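Local coordinates for protein, Family 18 Chitinase (PDB 3SIM), which probably hydrolyses the beta-1,4 linkages of chitin, as a plant glycosyl hydrolase of family 18 with a TIM-barrel fold, at residues T147-G152 with A179-N184; S164-Y169 with S208-G213. One frame throughout, in Å; residues are numbered along the deposited sequence.

Interaction 1. Residues T147-G152 with A179-N184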
loop_
_atom_site.group_PDB
_atom_site.type_symbol
_atom_site.label_atom_id
_atom_site.label_comp_id
_atom_site.label_asym_id
_atom_site.label_seq_id
_atom_site.Cartn_x
_atom_site.Cartn_y
_atom_site.Cartn_z
ATOM N N THR A 147 -9.997 -14.920 5.584
ATOM C CA THR A 147 -9.345 -16.010 6.306
ATOM C C THR A 147 -8.276 -15.586 7.299
ATOM O O THR A 147 -8.251 -16.034 8.383
ATOM C CB THR A 147 -8.693 -17.074 5.355
ATOM O OG1 THR A 147 -9.677 -17.662 4.555
ATOM C CG2 THR A 147 -7.995 -18.165 6.121
ATOM N N LEU A 148 -7.389 -14.715 6.864
ATOM C CA LEU A 148 -6.310 -14.225 7.656
ATOM C C LEU A 148 -6.865 -13.476 8.906
ATOM O O LEU A 148 -6.410 -13.729 9.962
ATOM C CB LEU A 148 -5.370 -13.368 6.819
ATOM C CG LEU A 148 -4.450 -14.063 5.786
ATOM C CD1 LEU A 148 -3.671 -13.020 5.080
ATOM C CD2 LEU A 148 -3.574 -15.052 6.401
ATOM N N LYS A 149 -7.880 -12.644 8.714
ATOM C CA LYS A 149 -8.564 -11.958 9.800
ATOM C C LYS A 149 -9.253 -12.934 10.795
ATOM O O LYS A 149 -9.101 -12.798 11.957
ATOM C CB LYS A 149 -9.536 -10.894 9.261
ATOM C CG LYS A 149 -8.920 -9.597 8.716
ATOM C CD LYS A 149 -9.949 -8.515 8.485
ATOM C CE LYS A 149 -9.344 -7.153 8.037
ATOM N NZ LYS A 149 -10.220 -6.065 7.947
ATOM N N LYS A 150 -9.953 -13.912 10.273
ATOM C CA LYS A 150 -10.614 -14.942 11.071
ATOM C C LYS A 150 -9.645 -15.791 11.926
ATOM O O LYS A 150 -9.908 -15.956 13.031
ATOM C CB LYS A 150 -11.556 -15.765 10.221
ATOM C CG LYS A 150 -12.208 -16.963 10.811
ATOM C CD LYS A 150 -12.980 -17.720 9.741
ATOM C CE LYS A 150 -12.128 -18.687 9.020
ATOM N NZ LYS A 150 -12.301 -18.850 7.568
ATOM N N ASN A 151 -8.493 -16.174 11.395
ATOM C CA ASN A 151 -7.450 -16.965 12.037
ATOM C C ASN A 151 -6.632 -16.162 13.068
ATOM O O ASN A 151 -5.810 -16.677 13.750
ATOM C CB ASN A 151 -6.508 -17.598 11.025
ATOM C CG ASN A 151 -7.165 -18.581 10.137
ATOM O OD1 ASN A 151 -8.235 -18.997 10.357
ATOM N ND2 ASN A 151 -6.492 -18.935 9.107
ATOM N N GLY A 152 -6.910 -14.868 13.115
ATOM C CA GLY A 152 -6.223 -13.887 13.922
ATOM C C GLY A 152 -4.822 -13.453 13.493
ATOM O O GLY A 152 -4.117 -12.921 14.266
ATOM N N ALA A 179 -14.293 -6.528 4.750
ATOM C CA ALA A 179 -12.924 -6.977 4.938
ATOM C C ALA A 179 -11.796 -5.943 4.739
ATOM O O ALA A 179 -10.698 -6.161 5.170
ATOM C CB ALA A 179 -12.642 -8.212 4.119
ATOM N N ILE A 180 -12.119 -4.859 4.068
ATOM C CA ILE A 180 -11.203 -3.783 3.748
ATOM C C ILE A 180 -11.372 -2.525 4.673
ATOM O O ILE A 180 -12.403 -1.888 4.698
ATOM C CB ILE A 180 -11.340 -3.380 2.278
ATOM C CG1 ILE A 180 -10.979 -4.510 1.331
ATOM C CG2 ILE A 180 -10.517 -2.247 1.978
ATOM C CD1 ILE A 180 -11.703 -4.507 0.173
ATOM N N ASN A 181 -10.330 -2.255 5.433
ATOM C CA ASN A 181 -10.235 -1.106 6.292
ATOM C C ASN A 181 -10.127 0.322 5.727
ATOM O O ASN A 181 -10.749 1.159 6.241
ATOM C CB ASN A 181 -9.229 -1.323 7.372
ATOM C CG ASN A 181 -9.578 -2.496 8.226
ATOM O OD1 ASN A 181 -10.410 -2.436 9.028
ATOM N ND2 ASN A 181 -8.987 -3.549 7.968
ATOM N N HIS A 182 -9.297 0.521 4.723
ATOM C CA HIS A 182 -9.093 1.786 4.028
ATOM C C HIS A 182 -8.464 1.603 2.640
ATOM O O HIS A 182 -8.025 0.549 2.302
ATOM C CB HIS A 182 -8.276 2.801 4.831
ATOM C CG HIS A 182 -7.026 2.243 5.407
ATOM N ND1 HIS A 182 -5.827 2.320 4.769
ATOM C CD2 HIS A 182 -6.798 1.572 6.548
ATOM C CE1 HIS A 182 -4.908 1.740 5.495
ATOM N NE2 HIS A 182 -5.475 1.275 6.580
ATOM N N ILE A 183 -8.432 2.670 1.889
ATOM C CA ILE A 183 -8.088 2.676 0.506
ATOM C C ILE A 183 -7.024 3.730 0.225
ATOM O O ILE A 183 -7.265 4.888 0.282
ATOM C CB ILE A 183 -9.328 2.864 -0.368
ATOM C CG1 ILE A 183 -10.410 1.893 0.032
ATOM C CG2 ILE A 183 -8.997 2.723 -1.854
ATOM C CD1 ILE A 183 -11.629 2.153 -0.588
ATOM N N ASN A 184 -5.842 3.251 -0.048
ATOM C CA ASN A 184 -4.731 4.067 -0.377
ATOM C C ASN A 184 -4.676 4.380 -1.883
ATOM O O ASN A 184 -3.893 3.832 -2.595
ATOM C CB ASN A 184 -3.425 3.509 0.171
ATOM C CG ASN A 184 -3.483 3.138 1.660
ATOM O OD1 ASN A 184 -4.078 3.791 2.491
ATOM N ND2 ASN A 184 -2.792 2.106 1.961
#

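Interaction 2. Residues S164-Y169 with S208-G213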
loop_
_atom_site.group_PDB
_atom_site.type_symbol
_atom_site.label_atom_id
_atom_site.label_comp_id
_atom_site.label_asym_id
_atom_site.label_seq_id
_atom_site.Cartn_x
_atom_site.Cartn_y
_atom_site.Cartn_z
ATOM N N SER A 164 -7.111 3.276 -13.944
ATOM C CA SER A 164 -7.023 2.187 -14.917
ATOM C C SER A 164 -7.284 0.770 -14.384
ATOM O O SER A 164 -7.600 -0.055 -15.119
ATOM C CB SER A 164 -5.785 2.229 -15.776
ATOM O OG SER A 164 -4.685 2.141 -14.986
ATOM N N VAL A 165 -7.137 0.570 -13.085
ATOM C CA VAL A 165 -7.489 -0.658 -12.428
ATOM C C VAL A 165 -8.777 -0.670 -11.600
ATOM O O VAL A 165 -9.051 -1.600 -10.940
ATOM C CB VAL A 165 -6.300 -1.265 -11.636
ATOM C CG1 VAL A 165 -5.157 -1.576 -12.562
ATOM C CG2 VAL A 165 -5.909 -0.392 -10.499
ATOM N N ASP A 166 -9.571 0.360 -11.704
ATOM C CA ASP A 166 -10.742 0.497 -10.889
ATOM C C ASP A 166 -11.756 -0.656 -11.050
ATOM O O ASP A 166 -12.388 -0.970 -10.128
ATOM C CB ASP A 166 -11.441 1.843 -11.102
ATOM C CG ASP A 166 -10.921 2.943 -10.188
ATOM O OD1 ASP A 166 -10.413 2.705 -9.122
ATOM O OD2 ASP A 166 -11.050 4.003 -10.613
ATOM N N GLU A 167 -11.859 -1.241 -12.230
ATOM C CA GLU A 167 -12.824 -2.288 -12.502
ATOM C C GLU A 167 -12.597 -3.518 -11.601
ATOM O O GLU A 167 -13.500 -4.006 -11.019
ATOM C CB GLU A 167 -12.885 -2.652 -14.004
ATOM C CG GLU A 167 -13.908 -3.720 -14.316
ATOM C CD GLU A 167 -14.084 -4.077 -15.790
ATOM O OE1 GLU A 167 -13.214 -3.833 -16.585
ATOM O OE2 GLU A 167 -15.116 -4.626 -16.125
ATOM N N TYR A 168 -11.337 -3.916 -11.500
ATOM C CA TYR A 168 -10.845 -5.002 -10.659
ATOM C C TYR A 168 -10.979 -4.800 -9.154
ATOM O O TYR A 168 -11.550 -5.585 -8.492
ATOM C CB TYR A 168 -9.398 -5.328 -11.044
ATOM C CG TYR A 168 -9.232 -5.595 -12.515
ATOM C CD1 TYR A 168 -9.590 -6.783 -13.056
ATOM C CD2 TYR A 168 -8.806 -4.599 -13.362
ATOM C CE1 TYR A 168 -9.502 -7.008 -14.365
ATOM C CE2 TYR A 168 -8.681 -4.824 -14.712
ATOM C CZ TYR A 168 -9.045 -6.033 -15.212
ATOM O OH TYR A 168 -8.915 -6.290 -16.530
ATOM N N TYR A 169 -10.532 -3.647 -8.696
ATOM C CA TYR A 169 -10.706 -3.196 -7.331
ATOM C C TYR A 169 -12.154 -2.957 -6.848
ATOM O O TYR A 169 -12.474 -3.222 -5.748
ATOM C CB TYR A 169 -9.710 -2.084 -6.964
ATOM C CG TYR A 169 -8.291 -2.613 -6.897
ATOM C CD1 TYR A 169 -7.865 -3.264 -5.775
ATOM C CD2 TYR A 169 -7.417 -2.551 -7.984
ATOM C CE1 TYR A 169 -6.655 -3.803 -5.688
ATOM C CE2 TYR A 169 -6.152 -3.089 -7.896
ATOM C CZ TYR A 169 -5.780 -3.735 -6.739
ATOM O OH TYR A 169 -4.600 -4.277 -6.580
ATOM N N SER A 208 -16.992 8.546 -4.034
ATOM C CA SER A 208 -18.125 8.059 -4.661
ATOM C C SER A 208 -17.948 6.652 -5.268
ATOM O O SER A 208 -18.860 5.934 -5.006
ATOM C CB SER A 208 -18.577 8.998 -5.784
ATOM O OG SER A 208 -18.823 10.259 -5.247
ATOM N N LYS A 209 -16.896 6.335 -5.998
ATOM C CA LYS A 209 -16.761 5.044 -6.600
ATOM C C LYS A 209 -16.706 3.999 -5.450
ATOM O O LYS A 209 -17.398 3.042 -5.498
ATOM C CB LYS A 209 -15.486 4.981 -7.445
ATOM C CG LYS A 209 -15.485 5.549 -8.873
ATOM C CD LYS A 209 -14.098 5.602 -9.503
ATOM C CE LYS A 209 -13.263 6.784 -9.024
ATOM N NZ LYS A 209 -11.966 6.968 -9.670
ATOM N N TYR A 210 -15.883 4.265 -4.436
ATOM C CA TYR A 210 -15.716 3.424 -3.241
ATOM C C TYR A 210 -16.615 3.846 -2.032
ATOM O O TYR A 210 -16.184 4.165 -0.969
ATOM C CB TYR A 210 -14.219 3.196 -2.892
ATOM C CG TYR A 210 -13.386 2.556 -4.004
ATOM C CD1 TYR A 210 -13.178 1.178 -4.075
ATOM C CD2 TYR A 210 -12.821 3.337 -4.988
ATOM C CE1 TYR A 210 -12.480 0.641 -5.073
ATOM C CE2 TYR A 210 -12.101 2.783 -5.973
ATOM C CZ TYR A 210 -11.917 1.449 -6.036
ATOM O OH TYR A 210 -11.177 0.967 -7.050
ATOM N N LYS A 211 -17.903 3.857 -2.291
ATOM C CA LYS A 211 -18.835 4.484 -1.386
ATOM C C LYS A 211 -18.846 3.823 -0.038
ATOM O O LYS A 211 -19.054 2.673 0.061
ATOM C CB LYS A 211 -20.226 4.433 -1.986
ATOM C CG LYS A 211 -21.181 5.383 -1.398
ATOM C CD LYS A 211 -22.453 5.299 -2.125
ATOM N N GLY A 212 -18.605 4.612 0.982
ATOM C CA GLY A 212 -18.466 4.075 2.299
ATOM C C GLY A 212 -17.132 3.428 2.645
ATOM O O GLY A 212 -16.966 2.895 3.690
ATOM N N GLY A 213 -16.182 3.468 1.749
ATOM C CA GLY A 213 -14.829 3.038 2.013
ATOM C C GLY A 213 -14.082 4.297 2.416
ATOM O O GLY A 213 -14.442 5.357 1.978
#

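Interaction 1. Residues T147-G152 with A179-N184
Lys149 reaches from helix 134-150 to the loop before strand 182-184 with a single extended side chain, and its ammonium group settles on the backbone oxygen of Ala179. With CG beside the backbone N (chi1 -75°) and every later torsion close to 180°, the chain runs nearly straight from the helix, long enough to bridge backbones whose nearest CA atoms, those of Lys149 and Ala179, are 8.2 Å apart. NZ donates to Ala179 O at 2.8 Å. It does so from above the carbonyl plane, 55° out of it, so the bond does not follow a lone pair.

Asn181 reaches in from the opposite direction, its CB turned toward the helix. An alanine in place of Lys149 would probably leave Ala179 O without this donor and remove the link from helix to loop.

Behind Lys149, Gly152 is the first residue to leave helical angles; it has a positive phi and forms a Schellman motif, in which Gly152 N bonds back to Lys149 O at 3.2 Å. Leu148 packs on Thr111 of helix 99-116, while both Leu148 and Lys149 touch Ile154 in the following loop. On the other side Asn181 and Asn184 make backbone bonds to Ala157 and Ile159 of strand 156-159, and Ile183 makes them to Asn214 and Leu216. Strand 182-184 thus lies parallel between strands 156-159 and 215-220 in the wall of the TIM barrel, with helix 134-150 packed outside.

Interaction 2. Residues S164-Y169 with S208-G213
Asp166, in the first turn of helix 166-175, divides its carboxylate between Lys209 in the last turn of helix 196-209 and Tyr210 just beyond it. From its backbone the CB points toward segment 208-213 and lies 4.2 Å from Tyr210 OH. A first torsion of -89° carries CG toward the same segment, and the fork there gives each oxygen its own partner. OD1 accepts the phenol hydrogen of Tyr210 OH at 2.8 Å, on its anti side and 32° out of the carboxylate plane; it sits in plane at the edge of the tyrosine ring, although carboxylate and ring planes are 60° apart. OD2 is met on its syn side, again tilted from the carboxylate plane, by Lys209 NZ at 3.2 Å, a salt bridge in which the lysine, bent at chi3, crosses the aspartate at about a right angle. Tyr185 OH bonds to both Asp166 OD2 and Lys209 NZ, linking the two charges again.

One turn further along, Tyr169 CB rests 3.4 Å from Tyr210 OH, while its ring leads away and its own hydroxyl bonds to Tyr126 O. Phe173 meets the Tyr210 ring edge-to-face. After Tyr210 the chain makes a type II turn to Gly213 and leads on to strand 215-220. A buried carboxylate, paired with a lysine and a tyrosine, therefore joins two consecutive outer helices of the TIM barrel, the start of one to the end of the next.

How the interactions relate
The two contacts interlock along the chain in the order 147-152, 164-169, 179-184, 208-213, so each encloses one segment of the other. Their centres are about 17 Å apart, and both belong to the run of alternating helices and parallel strands that builds a TIM barrel. Interaction 1 ties helix 134-150 to the loop entering strand 182-184; interaction 2 ties helix 166-175 to the end of helix 196-209. They also touch directly, Ile183 CD1 lying 3.6 Å from Tyr210 CB. Strand 182-184 thus packs against the turn after the helix that follows it, within one beta-alpha-beta crossover.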